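PDB 2PO1: exosome complex component Rrp42 from Pyrococcus abyssi, which serves as a probably non-catalytic component of the RNA-degrading archaeal exosome and is thought to help structure the active site of its partner Rrp41. Local coordinates for residues Asp29-Glu34 with Asp211-Glu216; Val43-Lys48 with Gln61-Ile66. One frame throughout, in Å; residues are numbered along the deposited sequence.

Contact 1: Asp29-Glu34 with Asp211-Glu216; sequences DDRGFE and DPSLDE
The guanidinium of R31 closes end-on around one backbone oxygen, the carbonyl O of D211. R31 NH1 lies 2.6 Å and R31 NH2 2.9 Å from D211 O, a two-pronged grip on a single atom that sits in the guanidinium plane. NH2 comes nearly along the C=O axis, whereas NH1 is tilted from the carbonyl plane, yet the NH1 bond is the straighter of the two. R31 NH1 also makes a salt bridge with D211 OD1 at 3.2 Å; here the two side chains cross at about a right angle, their planar groups turned 63° apart. E216 supplies a second negative charge, but its OE2 stands well out of the guanidinium plane, 3.5 Å from R31 NH2, so the attraction is one of charge without an N-H aimed at the oxygen.

E216 is also half of a capping box at the start of helix 214-219: its OE2 accepts from S213 N, and S213 OG accepts from E216 N. To place that oxygen, S213 takes the cramped rotamer with OG between N and C (chi1 60°). Through D211 and E216 the arginine is tied to the turn that leads from strand 207-210 into the helix.

At the NE edge of the guanidinium, D29 helps to hold its rotation. R31 NE donates to D29 OD1 at 2.7 Å, on the syn lone pair, while D29 OD2 receives R31 N from above the carboxylate plane, closing an Asx turn. A water joins E216 OE1 at 2.7 Å and makes weaker bonds to D29 OD2 and R31 NH2. Further out, R31 NH1 donates to D35 O, D211 OD2 is paired with R37 and N151, and E216 OE2 with R27, whose NH1 probably adds positive potential beside R31.

Contact 2: Val43-Lys48 with Gln61-Ile66; sequences VGVIEK and QVLVGI
L63 meets the bend at V45-I46 with both of its methyl groups. CD2 of L63 lies 3.5 Å from CG2 of V45, and CD1 of L63 lies 3.9 Å from CD1 of I46. The CG1 methylene of I46 reaches both leucine methyls, so the isoleucine chain lies across the fork of the leucine at a slant, while V45 and L63 run past each other in opposite directions. V45 can offer CG2 because that branch occupies the tight site between N and the carbonyl carbon, with CG1 anti to the carbonyl carbon (chi1 -61°). In I46, CG1 likewise stands anti to the carbonyl carbon, and the chain then folds back at chi2 (-55°) to set CD1 against the leucine.

The contact bridges over strand 51-57 in the mixed sheet of the first RNase PH-type domain, from the loop after strand 39-43 to strand 60-71. S52, on the intervening strand, gives the bend one polar tie, its OG hydrogen-bonded to I46 N. With L63 cut back to an alanine, V45 CG2 and the end of I46 would probably lose their shared apolar partner, and a gap would open beside the loop. Because the contact is wholly apolar, it gains its hold from shape and burial, without the directional demands of a polar bond.

Overall arrangement
Contact 2 is nested along the chain within the long loop closed by contact 1, for 43-48 and 61-66 both fall between 29-34 and 211-216. Their centres are 26 Å apart, their nearest atoms about 10 Å, and the two do not touch. Contact 1 joins the chain ahead of strand 39-43 to the start of helix 214-219, and so ties early sequence to the second exoribonuclease-family region; contact 2 stays within the first, in the mixed sheet. Contact 1 lies about 16 Å from the bound nucleic acid at nearest atoms, contact 2 about 4 Å; separately, E47 and K48 form salt bridges with the chain of another protein, consistent with a structural role in the exosome.

Contact 1: Asp29-Glu34 with Asp211-Glu216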
# COMPACT_ATOMS: atom_id res chain seq x y z
N ASP C 29 -40.47 5.31 11.31
CA ASP C 29 -41.12 4.22 10.60
C ASP C 29 -42.13 3.51 11.46
O ASP C 29 -42.53 2.39 11.16
CB ASP C 29 -40.07 3.20 10.14
CG ASP C 29 -39.29 2.62 11.30
OD1 ASP C 29 -38.48 1.70 11.07
OD2 ASP C 29 -39.51 3.08 12.45
N ASP C 30 -42.52 4.14 12.56
CA ASP C 30 -43.58 3.64 13.40
C ASP C 30 -43.19 2.43 14.23
O ASP C 30 -44.04 1.81 14.88
CB ASP C 30 -44.83 3.33 12.56
CG ASP C 30 -45.43 4.58 11.92
OD1 ASP C 30 -45.61 4.60 10.68
OD2 ASP C 30 -45.69 5.55 12.66
N ARG C 31 -41.92 2.11 14.25
CA ARG C 31 -41.41 1.08 15.12
C ARG C 31 -41.40 1.54 16.57
O ARG C 31 -41.33 2.74 16.81
CB ARG C 31 -39.97 0.81 14.76
CG ARG C 31 -39.79 -0.22 13.73
CD ARG C 31 -38.35 -0.58 13.83
NE ARG C 31 -37.48 0.43 13.23
CZ ARG C 31 -36.17 0.43 13.40
NH1 ARG C 31 -35.59 -0.52 14.13
NH2 ARG C 31 -35.41 1.33 12.77
N GLY C 32 -41.47 0.58 17.50
CA GLY C 32 -41.32 0.87 18.93
C GLY C 32 -39.84 1.09 19.18
O GLY C 32 -39.02 0.82 18.31
N PHE C 33 -39.49 1.59 20.37
CA PHE C 33 -38.07 1.84 20.71
C PHE C 33 -37.28 0.55 20.73
O PHE C 33 -36.04 0.54 20.52
CB PHE C 33 -37.95 2.56 22.07
CG PHE C 33 -38.47 4.00 22.06
CD1 PHE C 33 -38.56 4.71 23.25
CD2 PHE C 33 -38.86 4.63 20.86
CE1 PHE C 33 -39.01 6.02 23.25
CE2 PHE C 33 -39.33 5.92 20.87
CZ PHE C 33 -39.39 6.63 22.06
N GLU C 34 -37.99 -0.55 20.98
CA GLU C 34 -37.31 -1.86 21.11
C GLU C 34 -37.54 -2.79 19.93
O GLU C 34 -37.16 -3.96 19.97
CB GLU C 34 -37.61 -2.54 22.48
CG GLU C 34 -36.96 -1.81 23.68
CD GLU C 34 -37.33 -2.42 25.01
OE1 GLU C 34 -38.00 -3.49 25.00
OE2 GLU C 34 -36.94 -1.83 26.06
N ASP C 211 -31.85 -1.14 16.97
CA ASP C 211 -31.79 -1.29 15.52
C ASP C 211 -32.06 0.03 14.81
O ASP C 211 -33.07 0.15 14.12
CB ASP C 211 -32.78 -2.34 15.06
CG ASP C 211 -32.73 -2.59 13.57
OD1 ASP C 211 -33.81 -2.90 13.02
OD2 ASP C 211 -31.64 -2.49 12.96
N PRO C 212 -31.10 0.98 14.90
CA PRO C 212 -31.25 2.32 14.36
C PRO C 212 -31.14 2.20 12.86
O PRO C 212 -30.30 1.47 12.39
CB PRO C 212 -30.02 3.08 14.93
CG PRO C 212 -29.00 2.06 15.17
CD PRO C 212 -29.77 0.78 15.52
N SER C 213 -32.03 2.81 12.11
CA SER C 213 -31.91 2.89 10.66
C SER C 213 -30.85 3.96 10.39
O SER C 213 -30.41 4.64 11.31
CB SER C 213 -33.20 3.40 10.06
OG SER C 213 -33.48 4.70 10.58
N LEU C 214 -30.49 4.13 9.12
CA LEU C 214 -29.47 5.11 8.74
C LEU C 214 -29.92 6.49 9.17
O LEU C 214 -29.14 7.25 9.75
CB LEU C 214 -29.33 5.10 7.25
CG LEU C 214 -28.00 5.21 6.55
CD1 LEU C 214 -28.34 5.75 5.16
CD2 LEU C 214 -26.98 6.01 7.35
N ASP C 215 -31.19 6.80 8.94
CA ASP C 215 -31.71 8.12 9.30
C ASP C 215 -31.56 8.33 10.81
O ASP C 215 -31.24 9.42 11.23
CB ASP C 215 -33.18 8.23 8.93
CG ASP C 215 -33.38 8.45 7.44
OD1 ASP C 215 -32.46 9.04 6.80
OD2 ASP C 215 -34.43 8.03 6.93
N GLU C 216 -31.73 7.27 11.61
CA GLU C 216 -31.50 7.41 13.05
C GLU C 216 -30.00 7.49 13.36
O GLU C 216 -29.59 8.28 14.22
CB GLU C 216 -32.16 6.29 13.81
CG GLU C 216 -33.65 6.52 13.96
CD GLU C 216 -34.43 5.29 14.26
OE1 GLU C 216 -35.61 5.45 14.63
OE2 GLU C 216 -33.93 4.15 14.17
O HOH W 1 -36.91 4.08 12.75

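Contact 2: Val43-Lys48 with Gln61-Ile66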
# COMPACT_ATOMS: atom_id res chain seq x y z
N VAL C 43 -29.99 -18.42 4.50
CA VAL C 43 -28.69 -19.05 4.72
C VAL C 43 -28.34 -19.96 3.55
O VAL C 43 -29.23 -20.44 2.86
CB VAL C 43 -28.77 -19.69 6.13
CG1 VAL C 43 -28.57 -21.14 6.14
CG2 VAL C 43 -27.93 -18.94 7.09
N GLY C 44 -27.07 -20.08 3.21
CA GLY C 44 -26.68 -21.01 2.15
C GLY C 44 -26.92 -20.50 0.75
O GLY C 44 -27.02 -21.27 -0.19
N VAL C 45 -26.96 -19.18 0.62
CA VAL C 45 -27.28 -18.51 -0.64
C VAL C 45 -26.08 -18.52 -1.62
O VAL C 45 -26.28 -18.42 -2.82
CB VAL C 45 -27.76 -17.05 -0.39
CG1 VAL C 45 -29.00 -17.03 0.43
CG2 VAL C 45 -26.70 -16.24 0.31
N ILE C 46 -24.84 -18.57 -1.11
CA ILE C 46 -23.66 -18.67 -1.97
C ILE C 46 -23.18 -20.13 -1.89
O ILE C 46 -22.43 -20.53 -0.98
CB ILE C 46 -22.49 -17.71 -1.57
CG1 ILE C 46 -22.96 -16.24 -1.50
CG2 ILE C 46 -21.36 -17.87 -2.55
CD1 ILE C 46 -23.64 -15.73 -2.80
N GLU C 47 -23.63 -20.94 -2.85
CA GLU C 47 -23.54 -22.38 -2.65
C GLU C 47 -22.09 -22.86 -2.83
O GLU C 47 -21.68 -23.90 -2.31
CB GLU C 47 -24.59 -23.15 -3.49
CG GLU C 47 -24.47 -23.03 -5.02
CD GLU C 47 -25.23 -21.83 -5.64
OE1 GLU C 47 -25.64 -20.89 -4.91
OE2 GLU C 47 -25.43 -21.84 -6.89
N LYS C 48 -21.31 -22.07 -3.53
CA LYS C 48 -19.91 -22.32 -3.62
C LYS C 48 -19.22 -22.17 -2.28
O LYS C 48 -18.33 -22.94 -1.98
CB LYS C 48 -19.26 -21.42 -4.66
CG LYS C 48 -19.50 -21.94 -6.09
CD LYS C 48 -18.52 -21.27 -7.05
CE LYS C 48 -18.71 -21.82 -8.43
NZ LYS C 48 -17.47 -21.59 -9.28
N GLN C 61 -28.69 -4.71 4.00
CA GLN C 61 -28.48 -6.10 3.58
C GLN C 61 -27.05 -6.41 3.70
O GLN C 61 -26.22 -5.65 3.21
CB GLN C 61 -28.80 -6.24 2.11
CG GLN C 61 -30.14 -5.70 1.82
CD GLN C 61 -30.73 -6.39 0.65
OE1 GLN C 61 -30.53 -7.59 0.48
NE2 GLN C 61 -31.44 -5.66 -0.17
N VAL C 62 -26.73 -7.55 4.30
CA VAL C 62 -25.35 -7.92 4.30
C VAL C 62 -25.23 -9.41 3.98
O VAL C 62 -26.08 -10.20 4.36
CB VAL C 62 -24.67 -7.58 5.63
CG1 VAL C 62 -25.35 -6.45 6.36
CG2 VAL C 62 -24.49 -8.74 6.43
N LEU C 63 -24.23 -9.76 3.18
CA LEU C 63 -23.99 -11.15 2.84
C LEU C 63 -22.76 -11.54 3.54
O LEU C 63 -21.71 -10.84 3.43
CB LEU C 63 -23.56 -11.23 1.39
CG LEU C 63 -24.08 -12.30 0.46
CD1 LEU C 63 -23.27 -12.35 -0.90
CD2 LEU C 63 -24.41 -13.70 1.12
N VAL C 64 -22.79 -12.72 4.15
CA VAL C 64 -21.56 -13.25 4.71
C VAL C 64 -21.31 -14.58 4.10
O VAL C 64 -22.25 -15.41 3.92
CB VAL C 64 -21.65 -13.42 6.27
CG1 VAL C 64 -20.43 -14.20 6.84
CG2 VAL C 64 -21.73 -12.11 6.85
N GLY C 65 -20.07 -14.78 3.71
CA GLY C 65 -19.66 -16.08 3.16
C GLY C 65 -18.64 -16.66 4.10
O GLY C 65 -17.85 -15.92 4.69
N ILE C 66 -18.69 -17.99 4.30
CA ILE C 66 -17.69 -18.69 5.10
C ILE C 66 -16.92 -19.53 4.16
O ILE C 66 -17.50 -20.26 3.37
CB ILE C 66 -18.34 -19.63 6.17
CG1 ILE C 66 -19.29 -18.85 7.08
CG2 ILE C 66 -17.27 -20.39 6.92
CD1 ILE C 66 -18.68 -17.78 7.98